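Local coordinates for protein tumor necrosis factor ligand superfamily member 13 (Mus musculus, PDB 1U5Y) that acts as a homotrimeric cytokine of the tumour necrosis factor family, binding the receptors TACI and BCMA and contributing to the regulation of tumour cell growth, at residues V72-Q77 against F107-G112; D20-E25 against P120-K125; V13-K18 against L126-H131. All coordinates share one frame; numbering follows the deposited sequence.

Contact 1: V72-Q77 against F107-G112; sequences VSREGQ and FHLHQG
Arg74 reaches across to Leu109 and His108, its backbone CA lying 7.9 Å from the CA of Leu109. CB sets out toward 107-112, and with CG anti to the backbone N (chi1 161°) and the next torsion extended, CB and CG carry the chain toward that segment, with Leu83 and Ile115 as further neighbours of the side chain. CD makes the apolar contact, 3.5 Å from CD2 of Leu109. A bend at chi3 (60°) then turns the head, and the carbonyl O of His108 comes to lie over one face of the guanidinium, 3.6 Å from NE; it stands above the plane and makes no hydrogen bond there. Of the two terminal nitrogens, NH2 forms a salt bridge with Glu81, while NH1 stands at the edge of the His110 ring, 4.3 Å from CD2. The same ring is met by the amide of Gln77, with NE2 3.5 Å from His110 CD2 and the planes about 70° apart. NE has at most a long, weak ion pair with Asp113, so Glu81 provides the firmer grip on the head. The side chain thus reaches from strand 67-76, between its neighbours 79-89 and 114-119, to the end of strand 99-109, which pairs with 51-61, and links the two layers of the jelly-roll sandwich.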
ATOM      1  N   VAL A  72       0.216  12.509   5.961  1.00  5.38           N
ATOM      2  CA  VAL A  72      -0.617  13.095   4.926  1.00  6.38           C
ATOM      3  C   VAL A  72      -1.828  13.710   5.595  1.00  7.04           C
ATOM      4  O   VAL A  72      -2.539  13.036   6.336  1.00  8.36           O
ATOM      5  CB  VAL A  72      -1.028  12.029   3.899  1.00 10.27           C
ATOM      6  CG1 VAL A  72      -1.867  12.636   2.784  1.00 13.52           C
ATOM      7  CG2 VAL A  72       0.230  11.363   3.316  1.00 12.66           C
ATOM      8  N   SER A  73      -2.036  15.000   5.367  1.00  9.71           N
ATOM      9  CA  SER A  73      -3.135  15.738   5.975  1.00 11.23           C
ATOM     10  C   SER A  73      -3.803  16.627   4.943  1.00 12.83           C
ATOM     11  O   SER A  73      -3.216  16.953   3.911  1.00 11.58           O
ATOM     12  CB  SER A  73      -2.664  16.603   7.175  1.00 13.28           C
ATOM     13  OG  SER A  73      -1.271  16.528   7.375  1.00 15.63           O
ATOM     14  N   ARG A  74      -5.043  16.997   5.244  1.00 14.22           N
ATOM     15  CA  ARG A  74      -5.838  17.892   4.434  1.00 14.63           C
ATOM     16  C   ARG A  74      -6.130  19.176   5.212  1.00 12.26           C
ATOM     17  O   ARG A  74      -6.743  19.129   6.269  1.00 11.83           O
ATOM     18  CB  ARG A  74      -7.149  17.201   4.097  1.00 15.16           C
ATOM     19  CG  ARG A  74      -8.242  18.140   3.670  1.00 22.80           C
ATOM     20  CD  ARG A  74      -9.413  17.448   3.054  1.00 29.78           C
ATOM     21  NE  ARG A  74     -10.032  16.501   3.964  1.00 31.82           N
ATOM     22  CZ  ARG A  74     -10.900  16.815   4.903  1.00 28.56           C
ATOM     23  NH1 ARG A  74     -11.294  18.075   5.099  1.00 30.14           N
ATOM     24  NH2 ARG A  74     -11.373  15.845   5.665  1.00 31.53           N
ATOM     25  N   GLU A  75      -5.676  20.310   4.702  1.00 13.09           N
ATOM     26  CA  GLU A  75      -6.088  21.612   5.229  1.00 15.33           C
ATOM     27  C   GLU A  75      -7.335  22.088   4.499  1.00 14.31           C
ATOM     28  O   GLU A  75      -7.355  22.128   3.270  1.00 14.36           O
ATOM     29  CB  GLU A  75      -4.969  22.643   5.069  1.00 16.65           C
ATOM     30  CG  GLU A  75      -3.769  22.347   5.955  1.00 24.65           C
ATOM     31  CD  GLU A  75      -2.627  23.329   5.781  1.00 28.75           C
ATOM     32  OE1 GLU A  75      -2.838  24.400   5.163  1.00 30.76           O
ATOM     33  OE2 GLU A  75      -1.517  23.018   6.277  1.00 32.85           O
ATOM     34  N   GLY A  76      -8.364  22.432   5.261  1.00 11.24           N
ATOM     35  CA  GLY A  76      -9.589  22.968   4.725  1.00 11.30           C
ATOM     36  C   GLY A  76     -10.539  23.330   5.846  1.00 15.44           C
ATOM     37  O   GLY A  76     -10.443  22.778   6.934  1.00 16.89           O
ATOM     38  N   GLN A  77     -11.445  24.273   5.580  1.00 13.92           N
ATOM     39  CA  GLN A  77     -12.509  24.649   6.517  1.00 15.96           C
ATOM     40  C   GLN A  77     -11.937  25.150   7.838  1.00 16.10           C
ATOM     41  O   GLN A  77     -12.514  24.922   8.898  1.00 16.32           O
ATOM     42  CB  GLN A  77     -13.484  23.479   6.751  1.00 16.70           C
ATOM     43  CG  GLN A  77     -14.197  23.000   5.492  1.00 17.92           C
ATOM     44  CD  GLN A  77     -13.405  21.959   4.691  1.00 23.29           C
ATOM     45  OE1 GLN A  77     -12.527  21.271   5.225  1.00 24.44           O
ATOM     46  NE2 GLN A  77     -13.723  21.842   3.405  1.00 26.98           N
ATOM     47  N   PHE A 107     -10.588   8.910   1.035  1.00  7.94           N
ATOM     48  CA  PHE A 107     -11.071  10.080   1.786  1.00  9.07           C
ATOM     49  C   PHE A 107     -11.866  11.054   0.964  1.00  7.54           C
ATOM     50  O   PHE A 107     -11.641  11.228  -0.225  1.00 10.17           O
ATOM     51  CB  PHE A 107      -9.900  10.859   2.365  1.00 10.78           C
ATOM     52  CG  PHE A 107      -8.966  10.016   3.153  1.00  7.35           C
ATOM     53  CD1 PHE A 107      -7.896   9.395   2.540  1.00  8.74           C
ATOM     54  CD2 PHE A 107      -9.161   9.843   4.508  1.00  9.12           C
ATOM     55  CE1 PHE A 107      -7.016   8.589   3.280  1.00  9.19           C
ATOM     56  CE2 PHE A 107      -8.286   9.034   5.254  1.00  9.96           C
ATOM     57  CZ  PHE A 107      -7.232   8.409   4.634  1.00  8.11           C
ATOM     58  N   HIS A 108     -12.797  11.709   1.618  1.00  6.78           N
ATOM     59  CA  HIS A 108     -13.584  12.737   0.985  1.00  9.88           C
ATOM     60  C   HIS A 108     -12.794  14.050   1.041  1.00  8.86           C
ATOM     61  O   HIS A 108     -12.446  14.510   2.118  1.00 10.23           O
ATOM     62  CB  HIS A 108     -14.938  12.862   1.696  1.00 12.37           C
ATOM     63  CG  HIS A 108     -15.948  13.671   0.944  1.00 15.02           C
ATOM     64  ND1 HIS A 108     -16.269  14.962   1.290  1.00 15.81           N
ATOM     65  CD2 HIS A 108     -16.720  13.368  -0.124  1.00 18.96           C
ATOM     66  CE1 HIS A 108     -17.192  15.422   0.466  1.00 19.05           C
ATOM     67  NE2 HIS A 108     -17.482  14.475  -0.403  1.00 19.26           N
ATOM     68  N   LEU A 109     -12.535  14.634  -0.128  1.00  8.20           N
ATOM     69  CA  LEU A 109     -11.865  15.925  -0.281  1.00  7.72           C
ATOM     70  C   LEU A 109     -12.799  16.923  -0.948  1.00  8.95           C
ATOM     71  O   LEU A 109     -13.499  16.581  -1.896  1.00  7.72           O
ATOM     72  CB  LEU A 109     -10.612  15.749  -1.143  1.00  6.51           C
ATOM     73  CG  LEU A 109      -9.688  14.615  -0.722  1.00  9.33           C
ATOM     74  CD1 LEU A 109      -8.489  14.484  -1.673  1.00 11.93           C
ATOM     75  CD2 LEU A 109      -9.200  14.839   0.712  1.00 12.22           C
ATOM     76  N   HIS A 110     -12.811  18.155  -0.449  1.00  9.30           N
ATOM     77  CA  HIS A 110     -13.639  19.223  -1.022  1.00 12.09           C
ATOM     78  C   HIS A 110     -12.778  20.116  -1.865  1.00  8.69           C
ATOM     79  O   HIS A 110     -11.583  20.256  -1.605  1.00 10.17           O
ATOM     80  CB  HIS A 110     -14.291  20.082   0.072  1.00 13.33           C
ATOM     81  CG  HIS A 110     -14.967  19.279   1.129  1.00 20.34           C
ATOM     82  ND1 HIS A 110     -16.322  19.028   1.118  1.00 23.79           N
ATOM     83  CD2 HIS A 110     -14.471  18.636   2.213  1.00 22.30           C
ATOM     84  CE1 HIS A 110     -16.637  18.294   2.171  1.00 25.78           C
ATOM     85  NE2 HIS A 110     -15.530  18.032   2.844  1.00 25.09           N
ATOM     86  N   GLN A 111     -13.393  20.749  -2.852  1.00  6.00           N
ATOM     87  CA  GLN A 111     -12.701  21.749  -3.641  1.00  5.78           C
ATOM     88  C   GLN A 111     -12.240  22.864  -2.692  1.00  6.06           C
ATOM     89  O   GLN A 111     -12.994  23.297  -1.806  1.00  5.25           O
ATOM     90  CB  GLN A 111     -13.586  22.265  -4.794  1.00  6.86           C
ATOM     91  CG  GLN A 111     -14.781  23.089  -4.411  1.00  7.94           C
ATOM     92  CD  GLN A 111     -15.664  23.457  -5.617  1.00  9.12           C
ATOM     93  OE1 GLN A 111     -15.168  23.680  -6.733  1.00  6.04           O
ATOM     94  NE2 GLN A 111     -16.974  23.522  -5.386  1.00  4.86           N
ATOM     95  N   GLY A 112     -10.991  23.291  -2.866  1.00  4.15           N
ATOM     96  CA  GLY A 112     -10.358  24.271  -1.998  1.00  7.24           C
ATOM     97  C   GLY A 112      -9.358  23.691  -1.010  1.00  7.12           C
ATOM     98  O   GLY A 112      -8.449  24.385  -0.593  1.00  8.24           O
TER

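Contact 2: D20-E25 against P120-K125; sequences DSDVTE and PRANAK
The chain leading into strand 24-34 meets the first bend of the long loop that follows strand 114-119, with the hydroxyl of Thr24 set into the turn Arg121-Ala124. OG1 donates to the carbonyl O of Arg121 at 2.8 Å, approaching in the carbonyl plane with a C=O...O angle of 149°. It accepts from the backbone N of Ala124 at 3.0 Å, and this bond is nearly straight (174°). Thr24 can serve both because OG1 lies anti to its own carbonyl carbon (chi1 -74°), on the side facing the loop; CG2 packs 3.9 Å from CB of Ala124. Ser17 is a further hydrogen-bond partner of OG1, so this buried oxygen is gripped from several directions. Farther out the packing is plainer: the CB of Ala122 rests 3.7 Å from Ser21 O and 3.9 Å from the carboxylate OD2 of Asp22. Residues 121 to 124 form a beta turn resembling type II, whose ends are too far apart for a direct carbonyl-to-amide bond. The hydroxyl bridges them instead, a side-chain-mediated closure of a beta turn at one end of the TNF jelly roll.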
ATOM      1  N   ASP A  20      13.666  27.020  11.736  1.00 25.57           N
ATOM      2  CA  ASP A  20      13.478  26.471  13.088  1.00 26.57           C
ATOM      3  C   ASP A  20      12.207  25.633  13.204  1.00 27.60           C
ATOM      4  O   ASP A  20      11.615  25.509  14.281  1.00 27.63           O
ATOM      5  CB  ASP A  20      13.500  27.598  14.132  1.00 27.07           C
ATOM      6  CG  ASP A  20      14.886  28.203  14.305  1.00 27.94           C
ATOM      7  OD1 ASP A  20      15.878  27.476  14.090  1.00 28.32           O
ATOM      8  OD2 ASP A  20      15.089  29.391  14.652  1.00 28.67           O
ATOM      9  N   SER A  21      11.798  25.048  12.084  1.00 27.40           N
ATOM     10  CA  SER A  21      10.760  24.038  12.089  1.00 28.77           C
ATOM     11  C   SER A  21      11.436  22.684  12.240  1.00 24.08           C
ATOM     12  O   SER A  21      12.658  22.566  12.088  1.00 23.11           O
ATOM     13  CB  SER A  21       9.935  24.089  10.801  1.00 31.60           C
ATOM     14  OG  SER A  21       8.581  23.779  11.078  1.00 35.98           O
ATOM     15  N   ASP A  22      10.645  21.674  12.566  1.00 19.38           N
ATOM     16  CA  ASP A  22      11.136  20.306  12.574  1.00 17.33           C
ATOM     17  C   ASP A  22      10.345  19.527  11.567  1.00 13.18           C
ATOM     18  O   ASP A  22       9.841  18.455  11.847  1.00 12.43           O
ATOM     19  CB  ASP A  22      11.025  19.708  13.967  1.00 15.61           C
ATOM     20  CG  ASP A  22      12.193  20.087  14.823  1.00 13.19           C
ATOM     21  OD1 ASP A  22      12.001  20.844  15.801  1.00  8.92           O
ATOM     22  OD2 ASP A  22      13.345  19.683  14.553  1.00 10.35           O
ATOM     23  N   VAL A  23      10.263  20.096  10.373  1.00  9.46           N
ATOM     24  CA  VAL A  23       9.442  19.569   9.318  1.00  6.18           C
ATOM     25  C   VAL A  23      10.225  19.554   8.020  1.00  5.61           C
ATOM     26  O   VAL A  23      10.917  20.501   7.704  1.00  4.14           O
ATOM     27  CB  VAL A  23       8.202  20.463   9.138  1.00  6.38           C
ATOM     28  CG1 VAL A  23       7.288  19.919   8.069  1.00  4.43           C
ATOM     29  CG2 VAL A  23       7.446  20.625  10.466  1.00  8.86           C
ATOM     30  N   THR A  24      10.077  18.482   7.252  1.00  7.88           N
ATOM     31  CA  THR A  24      10.633  18.393   5.909  1.00  7.68           C
ATOM     32  C   THR A  24       9.499  18.078   4.934  1.00  8.32           C
ATOM     33  O   THR A  24       8.687  17.221   5.206  1.00 13.17           O
ATOM     34  CB  THR A  24      11.703  17.293   5.851  1.00  9.10           C
ATOM     35  OG1 THR A  24      12.900  17.728   6.505  1.00  2.00           O
ATOM     36  CG2 THR A  24      12.147  17.024   4.415  1.00  9.28           C
ATOM     37  N   GLU A  25       9.409  18.793   3.818  1.00  9.08           N
ATOM     38  CA  GLU A  25       8.374  18.509   2.820  1.00 10.17           C
ATOM     39  C   GLU A  25       9.012  18.314   1.454  1.00 11.99           C
ATOM     40  O   GLU A  25      10.206  18.525   1.288  1.00  7.41           O
ATOM     41  CB  GLU A  25       7.361  19.649   2.761  1.00 14.64           C
ATOM     42  CG  GLU A  25       6.497  19.783   4.005  1.00 15.72           C
ATOM     43  CD  GLU A  25       5.823  21.140   4.105  1.00 17.36           C
ATOM     44  OE1 GLU A  25       4.653  21.237   3.673  1.00 14.38           O
ATOM     45  OE2 GLU A  25       6.471  22.097   4.614  1.00 15.60           O
ATOM     46  N   PRO A 120       8.048  14.639   9.885  1.00  8.51           N
ATOM     47  CA  PRO A 120       8.226  15.507  11.047  1.00 11.01           C
ATOM     48  C   PRO A 120       9.638  15.447  11.668  1.00  9.62           C
ATOM     49  O   PRO A 120       9.740  15.356  12.882  1.00  8.66           O
ATOM     50  CB  PRO A 120       7.139  15.007  12.028  1.00  6.30           C
ATOM     51  CG  PRO A 120       7.007  13.545  11.719  1.00  5.44           C
ATOM     52  CD  PRO A 120       7.414  13.359  10.271  1.00  5.39           C
ATOM     53  N   ARG A 121      10.691  15.499  10.850  1.00 14.85           N
ATOM     54  CA  ARG A 121      12.038  15.900  11.309  1.00 15.69           C
ATOM     55  C   ARG A 121      12.614  16.949  10.351  1.00  9.77           C
ATOM     56  O   ARG A 121      12.288  16.975   9.158  1.00  8.42           O
ATOM     57  CB  ARG A 121      13.012  14.702  11.397  1.00 23.34           C
ATOM     58  CG  ARG A 121      12.405  13.351  11.835  1.00 31.78           C
ATOM     59  CD  ARG A 121      13.059  12.719  13.085  1.00 38.78           C
ATOM     60  NE  ARG A 121      12.220  11.666  13.676  1.00 44.63           N
ATOM     61  CZ  ARG A 121      12.525  10.961  14.774  1.00 47.96           C
ATOM     62  NH1 ARG A 121      13.664  11.174  15.434  1.00 48.96           N
ATOM     63  NH2 ARG A 121      11.683  10.029  15.219  1.00 47.55           N
ATOM     64  N   ALA A 122      13.477  17.804  10.872  1.00  7.91           N
ATOM     65  CA  ALA A 122      14.207  18.756  10.051  1.00 10.71           C
ATOM     66  C   ALA A 122      15.247  18.034   9.182  1.00 12.02           C
ATOM     67  O   ALA A 122      15.885  17.082   9.628  1.00 15.82           O
ATOM     68  CB  ALA A 122      14.899  19.821  10.936  1.00  5.06           C
ATOM     69  N   ASN A 123      15.433  18.512   7.957  1.00 10.10           N
ATOM     70  CA  ASN A 123      16.506  18.031   7.070  1.00 13.66           C
ATOM     71  C   ASN A 123      16.533  16.525   6.944  1.00 10.53           C
ATOM     72  O   ASN A 123      17.588  15.901   7.028  1.00 11.70           O
ATOM     73  CB  ASN A 123      17.876  18.536   7.555  1.00  9.75           C
ATOM     74  CG  ASN A 123      17.927  20.034   7.622  1.00 11.81           C
ATOM     75  OD1 ASN A 123      17.404  20.717   6.726  1.00 14.36           O
ATOM     76  ND2 ASN A 123      18.570  20.568   8.686  1.00 14.99           N
ATOM     77  N   ALA A 124      15.349  15.959   6.785  1.00 12.70           N
ATOM     78  CA  ALA A 124      15.180  14.536   6.648  1.00 11.87           C
ATOM     79  C   ALA A 124      15.811  14.104   5.333  1.00 12.78           C
ATOM     80  O   ALA A 124      15.663  14.776   4.314  1.00  7.29           O
ATOM     81  CB  ALA A 124      13.704  14.181   6.666  1.00  9.73           C
ATOM     82  N   LYS A 125      16.501  12.970   5.385  1.00 16.50           N
ATOM     83  CA  LYS A 125      17.262  12.423   4.269  1.00 16.94           C
ATOM     84  C   LYS A 125      16.359  11.600   3.378  1.00 15.36           C
ATOM     85  O   LYS A 125      16.351  10.374   3.437  1.00 15.22           O
ATOM     86  CB  LYS A 125      18.409  11.548   4.804  1.00 16.63           C
ATOM     87  CG  LYS A 125      19.271  12.242   5.853  1.00 17.65           C
ATOM     88  CD  LYS A 125      20.660  11.629   5.964  1.00 16.89           C
ATOM     89  CE  LYS A 125      21.612  12.581   6.650  1.00 19.31           C
ATOM     90  NZ  LYS A 125      21.960  13.760   5.794  1.00 20.79           N
TER

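Contact 3: V13-K18 against L126-H131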
ATOM      1  N   VAL A  13      10.847  16.885  -7.016  1.00 12.44           N
ATOM      2  CA  VAL A  13      11.864  17.682  -7.682  1.00 12.48           C
ATOM      3  C   VAL A  13      12.960  18.020  -6.653  1.00 13.29           C
ATOM      4  O   VAL A  13      14.138  17.853  -6.952  1.00 16.32           O
ATOM      5  CB  VAL A  13      11.294  18.946  -8.445  1.00 16.33           C
ATOM      6  CG1 VAL A  13      10.293  19.741  -7.609  1.00 17.71           C
ATOM      7  CG2 VAL A  13      12.432  19.871  -8.922  1.00 12.45           C
ATOM      8  N   ASN A  14      12.579  18.472  -5.454  1.00 14.79           N
ATOM      9  CA  ASN A  14      13.534  18.669  -4.323  1.00 15.28           C
ATOM     10  C   ASN A  14      12.844  18.672  -2.945  1.00 15.82           C
ATOM     11  O   ASN A  14      11.610  18.639  -2.858  1.00 14.68           O
ATOM     12  CB  ASN A  14      14.420  19.922  -4.493  1.00 15.14           C
ATOM     13  CG  ASN A  14      13.655  21.134  -4.993  1.00 19.27           C
ATOM     14  OD1 ASN A  14      12.566  21.434  -4.520  1.00 20.86           O
ATOM     15  ND2 ASN A  14      14.237  21.844  -5.965  1.00 22.86           N
ATOM     16  N   ILE A  15      13.649  18.681  -1.883  1.00 16.92           N
ATOM     17  CA  ILE A  15      13.158  18.644  -0.497  1.00 17.88           C
ATOM     18  C   ILE A  15      13.421  19.979   0.195  1.00 18.07           C
ATOM     19  O   ILE A  15      14.479  20.585  -0.005  1.00 10.43           O
ATOM     20  CB  ILE A  15      13.846  17.532   0.355  1.00 21.66           C
ATOM     21  CG1 ILE A  15      14.544  16.448  -0.473  1.00 26.50           C
ATOM     22  CG2 ILE A  15      12.842  16.866   1.221  1.00 24.77           C
ATOM     23  CD1 ILE A  15      15.572  15.653   0.367  1.00 28.32           C
ATOM     24  N   THR A  16      12.479  20.406   1.037  1.00 19.07           N
ATOM     25  CA  THR A  16      12.597  21.666   1.782  1.00 22.08           C
ATOM     26  C   THR A  16      12.427  21.482   3.289  1.00 21.69           C
ATOM     27  O   THR A  16      11.788  20.535   3.752  1.00 22.74           O
ATOM     28  CB  THR A  16      11.573  22.702   1.265  1.00 24.50           C
ATOM     29  OG1 THR A  16      10.327  22.063   0.957  1.00 25.60           O
ATOM     30  CG2 THR A  16      12.027  23.288  -0.077  1.00 25.44           C
ATOM     31  N   SER A  17      13.015  22.402   4.041  1.00 18.45           N
ATOM     32  CA  SER A  17      13.016  22.353   5.496  1.00 18.93           C
ATOM     33  C   SER A  17      13.238  23.763   6.027  1.00 18.13           C
ATOM     34  O   SER A  17      14.360  24.250   5.982  1.00 12.12           O
ATOM     35  CB  SER A  17      14.150  21.443   5.990  1.00 20.09           C
ATOM     36  OG  SER A  17      13.657  20.364   6.754  1.00 19.94           O
ATOM     37  N   LYS A  18      12.176  24.412   6.513  1.00 21.54           N
ATOM     38  CA  LYS A  18      12.274  25.778   7.051  1.00 21.62           C
ATOM     39  C   LYS A  18      13.199  25.822   8.261  1.00 23.14           C
ATOM     40  O   LYS A  18      13.379  24.808   8.945  1.00 21.15           O
ATOM     41  CB  LYS A  18      10.891  26.316   7.429  1.00 22.94           C
ATOM     42  N   LEU A 126      15.597  12.281   2.539  1.00 18.05           N
ATOM     43  CA  LEU A 126      14.547  11.625   1.756  1.00 17.04           C
ATOM     44  C   LEU A 126      15.075  11.413   0.354  1.00 14.10           C
ATOM     45  O   LEU A 126      15.759  12.276  -0.164  1.00 11.72           O
ATOM     46  CB  LEU A 126      13.306  12.503   1.703  1.00 14.87           C
ATOM     47  CG  LEU A 126      12.733  12.914   3.051  1.00 21.53           C
ATOM     48  CD1 LEU A 126      11.501  13.804   2.850  1.00 21.72           C
ATOM     49  CD2 LEU A 126      12.397  11.672   3.893  1.00 21.67           C
ATOM     50  N   SER A 127      14.763  10.275  -0.259  1.00  9.50           N
ATOM     51  CA  SER A 127      15.211  10.033  -1.626  1.00 10.50           C
ATOM     52  C   SER A 127      14.346  10.850  -2.587  1.00  9.47           C
ATOM     53  O   SER A 127      13.144  10.984  -2.390  1.00 10.80           O
ATOM     54  CB  SER A 127      15.125   8.552  -1.975  1.00  9.34           C
ATOM     55  OG  SER A 127      15.567   8.321  -3.298  1.00  9.34           O
ATOM     56  N   LEU A 128      14.981  11.400  -3.607  1.00  7.57           N
ATOM     57  CA  LEU A 128      14.303  12.103  -4.696  1.00 14.19           C
ATOM     58  C   LEU A 128      13.979  11.163  -5.848  1.00 14.58           C
ATOM     59  O   LEU A 128      13.326  11.565  -6.819  1.00 15.35           O
ATOM     60  CB  LEU A 128      15.188  13.245  -5.231  1.00 15.23           C
ATOM     61  CG  LEU A 128      15.544  14.304  -4.190  1.00 16.47           C
ATOM     62  CD1 LEU A 128      16.549  15.325  -4.723  1.00 19.26           C
ATOM     63  CD2 LEU A 128      14.278  15.001  -3.711  1.00 21.23           C
ATOM     64  N   SER A 129      14.472   9.930  -5.753  1.00 12.52           N
ATOM     65  CA  SER A 129      14.213   8.906  -6.764  1.00 10.62           C
ATOM     66  C   SER A 129      12.717   8.779  -7.008  1.00  7.06           C
ATOM     67  O   SER A 129      11.959   8.528  -6.084  1.00 12.75           O
ATOM     68  CB  SER A 129      14.759   7.559  -6.325  1.00 10.04           C
ATOM     69  OG  SER A 129      14.167   6.540  -7.091  1.00 10.64           O
ATOM     70  N   PRO A 130      12.283   8.947  -8.247  1.00  6.09           N
ATOM     71  CA  PRO A 130      10.836   8.939  -8.551  1.00  9.57           C
ATOM     72  C   PRO A 130      10.136   7.609  -8.300  1.00  9.09           C
ATOM     73  O   PRO A 130       8.893   7.562  -8.231  1.00  9.48           O
ATOM     74  CB  PRO A 130      10.769   9.298 -10.055  1.00  8.92           C
ATOM     75  CG  PRO A 130      12.154   8.992 -10.613  1.00  7.93           C
ATOM     76  CD  PRO A 130      13.122   9.158  -9.443  1.00  2.00           C
ATOM     77  N   HIS A 131      10.902   6.528  -8.183  1.00  8.87           N
ATOM     78  CA  HIS A 131      10.284   5.230  -7.940  1.00 12.18           C
ATOM     79  C   HIS A 131      10.428   4.816  -6.472  1.00  6.96           C
ATOM     80  O   HIS A 131       9.987   3.749  -6.090  1.00  7.05           O
ATOM     81  CB  HIS A 131      10.838   4.134  -8.876  1.00 15.34           C
ATOM     82  CG  HIS A 131      12.063   4.520  -9.628  1.00 16.12           C
ATOM     83  ND1 HIS A 131      13.312   4.024  -9.317  1.00 21.13           N
ATOM     84  CD2 HIS A 131      12.236   5.331 -10.700  1.00 18.99           C
ATOM     85  CE1 HIS A 131      14.204   4.522 -10.158  1.00 14.23           C
ATOM     86  NE2 HIS A 131      13.575   5.319 -11.006  1.00 10.97           N
TER
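Ile15 holds its CG1 close to eclipsing the backbone N (chi1 -18°), and this unusual torsion, strained if modelled correctly, splits its branches between two leucines. CG2 goes to Leu126, 3.7 Å from CD1, and CG1 goes to Leu128, 3.6 Å from CD2. Both leucines answer with CG anti to their carbonyl carbons (chi1 -56° and -60°) and an extended second torsion, which brings CD1 of Leu126 and both methyls of Leu128 to strand 7-16. The terminal CD1 of Ile15 slips against the loop backbone instead, 3.4 Å from Leu126 O and 4.0 Å from Leu126 N. Leu128 extends the contact along the strand: its CD2 also rests on the CA of Asn14 at 3.8 Å, and its CD1 approaches Val13 O at 4.1 Å. Each leucine meets the isoleucine at an oblique angle, so methyl and methylene groups interlock and the chains do not run side by side. Leu126 also touches Thr24, Val59 and Phe61 and is buried, whereas the exposed Leu128 leans on Pro12 of the same strand 7-16. The loop is shaped partly by its own polar groups: Ser127 OG accepts from Ser129 N at 3.1 Å, making an ST turn that starts between the two leucines and carries the chain round Leu128. Farther along the loop, His131 meets the third subunit, with a weak hydrogen bond between His131 ND1 and NH1 of Arg85 of that subunit and packing on Thr82 of the same chain. The side chain of Asn14, a predicted N-glycosylation site, starts out away from the loop. No hydrogen bond crosses between 13-18 and 126-131, so this contact rests on dispersion and the burial of aliphatic groups, and any selectivity would have to come from shape.

Contacts 2 and 3 are continuous, with centres about 12 Å apart: segments 120-125 and 126-131 are successive parts of one loop, lying along the neighbouring strands 24-34 and 7-16. Ser17 joins them, its OG probably hydrogen-bonded to Thr24 OG1 and to Asn123 N, each at 2.8 Å. Contact 1 lies elsewhere in the same jelly roll, its centre about 22 Å from that of contact 2 and 23 Å from that of contact 3, on the opposite side of the chain's centre from the latter. Contacts 1 and 3 each border the trimer interface, through Phe107 beside His9 of the second subunit and His131 beside Arg85 of the third.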